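Local coordinates for protein epoxide hydrolase (Aspergillus niger, PDB 3G02) that probably hydrolyses epoxides to diols, as an enantioselective variant of an alpha/beta-hydrolase-fold enzyme obtained by directed evolution, at residues Lys8-Ser11 / Ser12-Ile15; Thr90-Gly94 / Leu95-Phe99; Gln284-Asp287 / Lys288-Ser292. The protein carries 9 engineered substitutions. All coordinates share one frame; numbering follows the deposited sequence.

Contact 1 of 3, residues Lys8-Ser11 / Ser12-Ile15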
# COMPACT_ATOMS: atom_id res chain seq x y z
N LYS A 8 -16.62 -3.20 -39.38
CA LYS A 8 -16.89 -4.47 -40.03
C LYS A 8 -15.81 -5.49 -39.67
O LYS A 8 -14.62 -5.28 -39.94
CB LYS A 8 -16.98 -4.28 -41.55
CG LYS A 8 -17.28 -5.56 -42.33
CD LYS A 8 -17.22 -5.31 -43.83
CE LYS A 8 -17.00 -6.61 -44.60
NZ LYS A 8 -16.73 -6.36 -46.04
N PHE A 9 -16.22 -6.60 -39.06
CA PHE A 9 -15.31 -7.69 -38.73
C PHE A 9 -14.64 -8.24 -39.99
O PHE A 9 -15.26 -8.24 -41.06
CB PHE A 9 -16.06 -8.82 -38.02
CG PHE A 9 -16.17 -8.66 -36.52
CD1 PHE A 9 -16.11 -7.40 -35.92
CD2 PHE A 9 -16.37 -9.77 -35.72
CE1 PHE A 9 -16.21 -7.26 -34.54
CE2 PHE A 9 -16.49 -9.65 -34.34
CZ PHE A 9 -16.41 -8.39 -33.75
N PRO A 10 -13.38 -8.71 -39.88
CA PRO A 10 -12.71 -9.36 -41.01
C PRO A 10 -13.51 -10.56 -41.50
O PRO A 10 -14.23 -11.19 -40.72
CB PRO A 10 -11.39 -9.82 -40.41
CG PRO A 10 -11.16 -8.90 -39.26
CD PRO A 10 -12.51 -8.66 -38.69
N SER A 11 -13.40 -10.86 -42.79
CA SER A 11 -14.13 -11.97 -43.40
C SER A 11 -13.78 -13.32 -42.77
O SER A 11 -14.61 -14.23 -42.75
CB SER A 11 -13.88 -12.02 -44.91
OG SER A 11 -12.52 -12.32 -45.19
N SER A 12 -12.56 -13.43 -42.26
CA SER A 12 -12.06 -14.66 -41.64
C SER A 12 -12.47 -14.82 -40.17
O SER A 12 -12.19 -15.85 -39.56
CB SER A 12 -10.53 -14.74 -41.78
OG SER A 12 -9.91 -13.58 -41.26
N ALA A 13 -13.12 -13.80 -39.61
CA ALA A 13 -13.60 -13.86 -38.23
C ALA A 13 -14.63 -14.96 -38.05
O ALA A 13 -15.55 -15.11 -38.87
CB ALA A 13 -14.17 -12.51 -37.80
N SER A 14 -14.48 -15.73 -36.98
CA SER A 14 -15.42 -16.80 -36.67
C SER A 14 -16.55 -16.33 -35.76
O SER A 14 -17.67 -16.84 -35.85
CB SER A 14 -14.69 -18.00 -36.04
OG SER A 14 -13.94 -17.63 -34.91
N ILE A 15 -16.26 -15.34 -34.91
CA ILE A 15 -17.25 -14.82 -33.96
C ILE A 15 -18.17 -13.74 -34.55
O ILE A 15 -17.86 -13.13 -35.58
CB ILE A 15 -16.59 -14.27 -32.67
CG1 ILE A 15 -15.53 -13.20 -33.00
CG2 ILE A 15 -16.00 -15.42 -31.85
CD1 ILE A 15 -15.20 -12.27 -31.84
O HOH W 1 -9.79 -11.76 -43.29
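Pro10 and Ala13 close a type I beta turn in the loop that leads to helix 26-38, and the chain on either side of the turn is brought together by Phe9 and Ile15. The turn is tied by one backbone bond, Ala13 N to Pro10 O at 3.0 Å. The amide comes in from above the carbonyl plane, 61° out of it. The apolar side of the turn is the packed one. Phe9 CE2 lies 3.8 Å from Ile15 CD1, and at the edge of the ring, near its plane, Ile15 O comes to 3.7 Å from Phe9 CD2. Ala13 CB approaches the same CD2 obliquely at 4.1 Å, and also lies near the proline ring. In Ile15, CG1 is held between the backbone N and the carbonyl carbon (chi1 56°), which turns the CD1 branch back toward the phenyl group. Phe88 meets Phe9 edge-to-face, and Phe103, Pro17 and Leu181 also pack on this ring.

The serine corner is looser and exposed. Ser11 and Ser12 form the two middle residues of the turn, and their hydroxyls are linked through a water rather than directly. Ser12 OG is also hydrogen-bonded to Gly182 O, in the loop after helix 167-180. The bridging water donates to Ser12 OG at 2.7 Å, but its link to Ser11 OG is long and weak at 3.4 Å.

Contact 2 of 3, residues Thr90-Gly94 / Leu95-Phe99; sequences TEIEG and LTIHF
Thr90 and Ile97 form an antiparallel hydrogen-bonded pair, as do Ile92 and Leu95, with the non-hydrogen-bonded pair Glu91 and Thr96 between them; the short strand axes run at 132° to each other. Ile97 N reaches Thr90 O at 2.7 Å, nearly in line with the carbonyl, and Thr90 N returns a bond to Ile97 O at 3.0 Å. At the turn end, Ile92 N meets Leu95 O in the carbonyl plane, whereas Leu95 N comes to Ile92 O from well above it. Glu91 CA adds a CA-H...O contact to Leu95 O at 3.2 Å.

On the face bearing Thr90, Ile92, Leu95 and Ile97, the two isoleucines cross at about a right angle, with Ile92 CD1 4.0 Å from Ile97 CG1. Thr90 turns its methyl, CG2, to the edge of the Phe99 ring, 4.1 Å from CE1; with OG1 anti to the backbone N (chi1 -168°), CG2 is the branch left to point that way. Leu177 and Val173 of helix 167-180 pack on this face.

This is a two-residue beta hairpin closed by a type I' turn, with Glu93 and Gly94 at its corners, both at positive phi. It joins strands 87-92 and 95-102 at one margin of the mixed alpha/beta-hydrolase sheet, where 87-92 is the outermost strand within the chain. Glu93 projects from the corner to a salt bridge with Arg172.

The other face, with Glu91 and Thr96, is more open. Glu91 OE1 stops 4.1 Å from Thr96 OG1, and a water joins that hydroxyl to the turn by donating to Gly94 O at 3.1 Å.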
# COMPACT_ATOMS: atom_id res chain seq x y z
N THR A 90 -16.96 -10.01 -26.67
CA THR A 90 -17.09 -11.41 -27.02
C THR A 90 -16.80 -12.23 -25.78
O THR A 90 -16.14 -11.75 -24.86
CB THR A 90 -16.17 -11.81 -28.20
OG1 THR A 90 -16.54 -13.10 -28.69
CG2 THR A 90 -14.70 -11.81 -27.79
N GLU A 91 -17.31 -13.46 -25.75
CA GLU A 91 -17.07 -14.32 -24.60
C GLU A 91 -15.94 -15.30 -24.87
O GLU A 91 -15.95 -16.03 -25.86
CB GLU A 91 -18.35 -15.04 -24.18
CG GLU A 91 -19.39 -14.09 -23.59
CD GLU A 91 -20.20 -14.71 -22.47
OE1 GLU A 91 -21.20 -14.08 -22.04
OE2 GLU A 91 -19.83 -15.81 -21.99
N ILE A 92 -14.96 -15.29 -23.97
CA ILE A 92 -13.82 -16.18 -24.05
C ILE A 92 -13.65 -16.83 -22.68
O ILE A 92 -13.50 -16.14 -21.67
CB ILE A 92 -12.53 -15.42 -24.47
CG1 ILE A 92 -12.67 -14.90 -25.90
CG2 ILE A 92 -11.31 -16.32 -24.34
CD1 ILE A 92 -11.72 -13.76 -26.24
N GLU A 93 -13.72 -18.17 -22.66
CA GLU A 93 -13.61 -18.95 -21.42
C GLU A 93 -14.58 -18.48 -20.33
O GLU A 93 -14.25 -18.49 -19.14
CB GLU A 93 -12.16 -18.97 -20.91
CG GLU A 93 -11.19 -19.65 -21.86
CD GLU A 93 -9.74 -19.58 -21.41
OE1 GLU A 93 -9.48 -19.33 -20.21
OE2 GLU A 93 -8.86 -19.79 -22.26
N GLY A 94 -15.78 -18.07 -20.74
CA GLY A 94 -16.80 -17.61 -19.80
C GLY A 94 -16.61 -16.17 -19.33
O GLY A 94 -17.40 -15.67 -18.54
N LEU A 95 -15.56 -15.51 -19.82
CA LEU A 95 -15.32 -14.11 -19.49
C LEU A 95 -15.82 -13.22 -20.62
O LEU A 95 -15.64 -13.54 -21.79
CB LEU A 95 -13.83 -13.84 -19.26
CG LEU A 95 -13.07 -14.67 -18.22
CD1 LEU A 95 -11.60 -14.28 -18.20
CD2 LEU A 95 -13.68 -14.53 -16.84
N THR A 96 -16.46 -12.12 -20.25
CA THR A 96 -16.82 -11.09 -21.22
C THR A 96 -15.57 -10.28 -21.52
O THR A 96 -15.03 -9.62 -20.63
CB THR A 96 -17.94 -10.19 -20.69
OG1 THR A 96 -19.12 -10.97 -20.45
CG2 THR A 96 -18.28 -9.09 -21.70
N ILE A 97 -15.10 -10.35 -22.76
CA ILE A 97 -13.93 -9.58 -23.16
C ILE A 97 -14.35 -8.42 -24.05
O ILE A 97 -14.82 -8.62 -25.17
CB ILE A 97 -12.85 -10.45 -23.85
CG1 ILE A 97 -12.39 -11.58 -22.91
CG2 ILE A 97 -11.66 -9.60 -24.33
CD1 ILE A 97 -11.88 -11.11 -21.54
N HIS A 98 -14.19 -7.22 -23.51
CA HIS A 98 -14.45 -5.98 -24.23
C HIS A 98 -13.23 -5.61 -25.08
O HIS A 98 -12.09 -5.88 -24.71
CB HIS A 98 -14.75 -4.87 -23.20
CG HIS A 98 -14.66 -3.49 -23.75
ND1 HIS A 98 -13.49 -2.76 -23.73
CD2 HIS A 98 -15.59 -2.70 -24.34
CE1 HIS A 98 -13.70 -1.58 -24.29
NE2 HIS A 98 -14.97 -1.51 -24.66
N PHE A 99 -13.48 -5.01 -26.24
CA PHE A 99 -12.40 -4.46 -27.05
C PHE A 99 -12.88 -3.31 -27.92
O PHE A 99 -14.03 -3.29 -28.35
CB PHE A 99 -11.68 -5.53 -27.90
CG PHE A 99 -12.58 -6.27 -28.86
CD1 PHE A 99 -13.29 -7.39 -28.45
CD2 PHE A 99 -12.65 -5.88 -30.20
CE1 PHE A 99 -14.10 -8.09 -29.35
CE2 PHE A 99 -13.46 -6.57 -31.10
CZ PHE A 99 -14.18 -7.68 -30.68
O HOH W 2 -19.41 -13.30 -18.46

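Contact 3 of 3, residues Gln284-Asp287 / Lys288-Ser292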
# COMPACT_ATOMS: atom_id res chain seq x y z
N GLN A 284 3.05 11.16 -11.08
CA GLN A 284 4.49 10.89 -10.97
C GLN A 284 5.10 10.22 -12.20
O GLN A 284 6.30 10.34 -12.43
CB GLN A 284 4.78 10.02 -9.74
CG GLN A 284 4.47 10.70 -8.41
CD GLN A 284 5.04 9.95 -7.22
OE1 GLN A 284 5.59 8.85 -7.36
NE2 GLN A 284 4.92 10.54 -6.05
N TRP A 285 4.28 9.51 -12.96
CA TRP A 285 4.80 8.62 -14.00
C TRP A 285 4.92 9.26 -15.38
O TRP A 285 5.49 8.65 -16.29
CB TRP A 285 3.92 7.38 -14.09
CG TRP A 285 4.07 6.44 -12.93
CD1 TRP A 285 4.82 6.62 -11.80
CD2 TRP A 285 3.42 5.18 -12.79
NE1 TRP A 285 4.70 5.51 -10.98
CE2 TRP A 285 3.84 4.62 -11.56
CE3 TRP A 285 2.53 4.45 -13.60
CZ2 TRP A 285 3.39 3.37 -11.12
CZ3 TRP A 285 2.09 3.21 -13.16
CH2 TRP A 285 2.52 2.68 -11.93
N VAL A 286 4.37 10.46 -15.54
CA VAL A 286 4.39 11.16 -16.82
C VAL A 286 5.58 12.11 -16.92
O VAL A 286 6.21 12.45 -15.92
CB VAL A 286 3.07 11.95 -17.07
CG1 VAL A 286 1.88 11.00 -17.14
CG2 VAL A 286 2.85 13.02 -15.99
N ASP A 287 5.88 12.53 -18.15
CA ASP A 287 6.84 13.59 -18.39
C ASP A 287 6.12 14.93 -18.18
O ASP A 287 6.26 15.54 -17.12
CB ASP A 287 7.42 13.47 -19.80
CG ASP A 287 8.48 14.52 -20.10
OD1 ASP A 287 8.79 15.36 -19.22
OD2 ASP A 287 8.99 14.51 -21.24
N LYS A 288 5.34 15.36 -19.17
CA LYS A 288 4.53 16.57 -19.03
C LYS A 288 3.23 16.22 -18.31
O LYS A 288 2.62 15.18 -18.59
CB LYS A 288 4.23 17.19 -20.41
CG LYS A 288 5.48 17.53 -21.23
CD LYS A 288 6.16 18.81 -20.75
CE LYS A 288 7.47 19.07 -21.50
NZ LYS A 288 7.26 19.25 -22.97
N PRO A 289 2.79 17.08 -17.37
CA PRO A 289 1.57 16.79 -16.62
C PRO A 289 0.35 16.60 -17.52
O PRO A 289 0.19 17.30 -18.52
CB PRO A 289 1.39 18.03 -15.73
CG PRO A 289 2.76 18.61 -15.61
CD PRO A 289 3.40 18.36 -16.94
N LEU A 290 -0.49 15.63 -17.16
CA LEU A 290 -1.75 15.42 -17.84
C LEU A 290 -2.78 16.44 -17.37
O LEU A 290 -2.68 16.96 -16.25
CB LEU A 290 -2.27 14.01 -17.58
CG LEU A 290 -1.46 12.84 -18.15
CD1 LEU A 290 -1.90 11.56 -17.47
CD2 LEU A 290 -1.61 12.73 -19.67
N PRO A 291 -3.78 16.75 -18.22
CA PRO A 291 -4.87 17.57 -17.74
C PRO A 291 -5.56 16.88 -16.56
O PRO A 291 -5.72 15.65 -16.56
CB PRO A 291 -5.82 17.63 -18.94
CG PRO A 291 -4.96 17.35 -20.13
CD PRO A 291 -3.95 16.36 -19.64
N SER A 292 -5.97 17.66 -15.57
CA SER A 292 -6.69 17.11 -14.42
C SER A 292 -7.95 16.36 -14.86
O SER A 292 -8.30 15.33 -14.28
CB SER A 292 -7.01 18.21 -13.42
OG SER A 292 -5.82 18.68 -12.83
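Val286 lays its two methyl groups against different parts of the chain that follows. CG1 packs on the isobutyl end of Leu290, 3.8 Å from CD1 and almost as near to CG, while CG2 rests 3.4 Å from the backbone carbonyl oxygen of Lys288 and 4.0 Å from Pro289 CA. The valine can do both because CG1 stands anti to its own carbonyl carbon (chi1 -63°) and CG2 fills the place between the backbone N and that carbon. Leu290 reaches back to meet it: its CB does not point at the valine, but the end of the side chain comes nearer, so that CD1 meets CG1.

Around this apolar pair the chain has no regular structure. Asp287 is the polar member. Its OD1 forms a salt bridge with Lys348, and OD2 accepts a hydrogen bond from Gly373 N. With both carboxylate oxygens engaged and its own amide bonded to Glu380 OE1, Asp287 has three polar partners from other parts of the chain. Lys288 bends at chi2 and chi4, and its NZ remains 5.3 Å from Asp287 OD2, too far for contact, though the opposite charges may still attract weakly; the same NZ makes a long, weak ion pair with Glu372 OE1.

Val286 lies near the predicted active site, its side chain about 6 Å from that of His375, a predicted proton donor, and the adjoining Trp285 meets the His375 ring edge-to-face. Residues 285-291 connect helix 271-284 to helix 292-304, with Pro291 at the N-cap position of the second and Ser292, at its start, touching helix 59-71.

Overall arrangement
Contacts 1 and 2 lie on the same side of the molecule and touch: Ile15 CD1 comes within 3.5 Å of Thr90 OG1, and Phe9 CZ packs 3.9 Å from Phe99 CZ, so the N-terminal loop packs against the edge of the sheet. Contact 3 is on the opposite side of the chain's centre, about 19 Å from contact 2 and 29 Å from contact 1 at their nearest atoms. The hairpin of contact 2 is partly buried and carried by paired backbone bonds. Contacts 1 and 3 are surface loops: the first relies on a single turn bond and aromatic packing, the third on valine-leucine packing with polar ties to neighbouring parts of the chain beside the predicted active site.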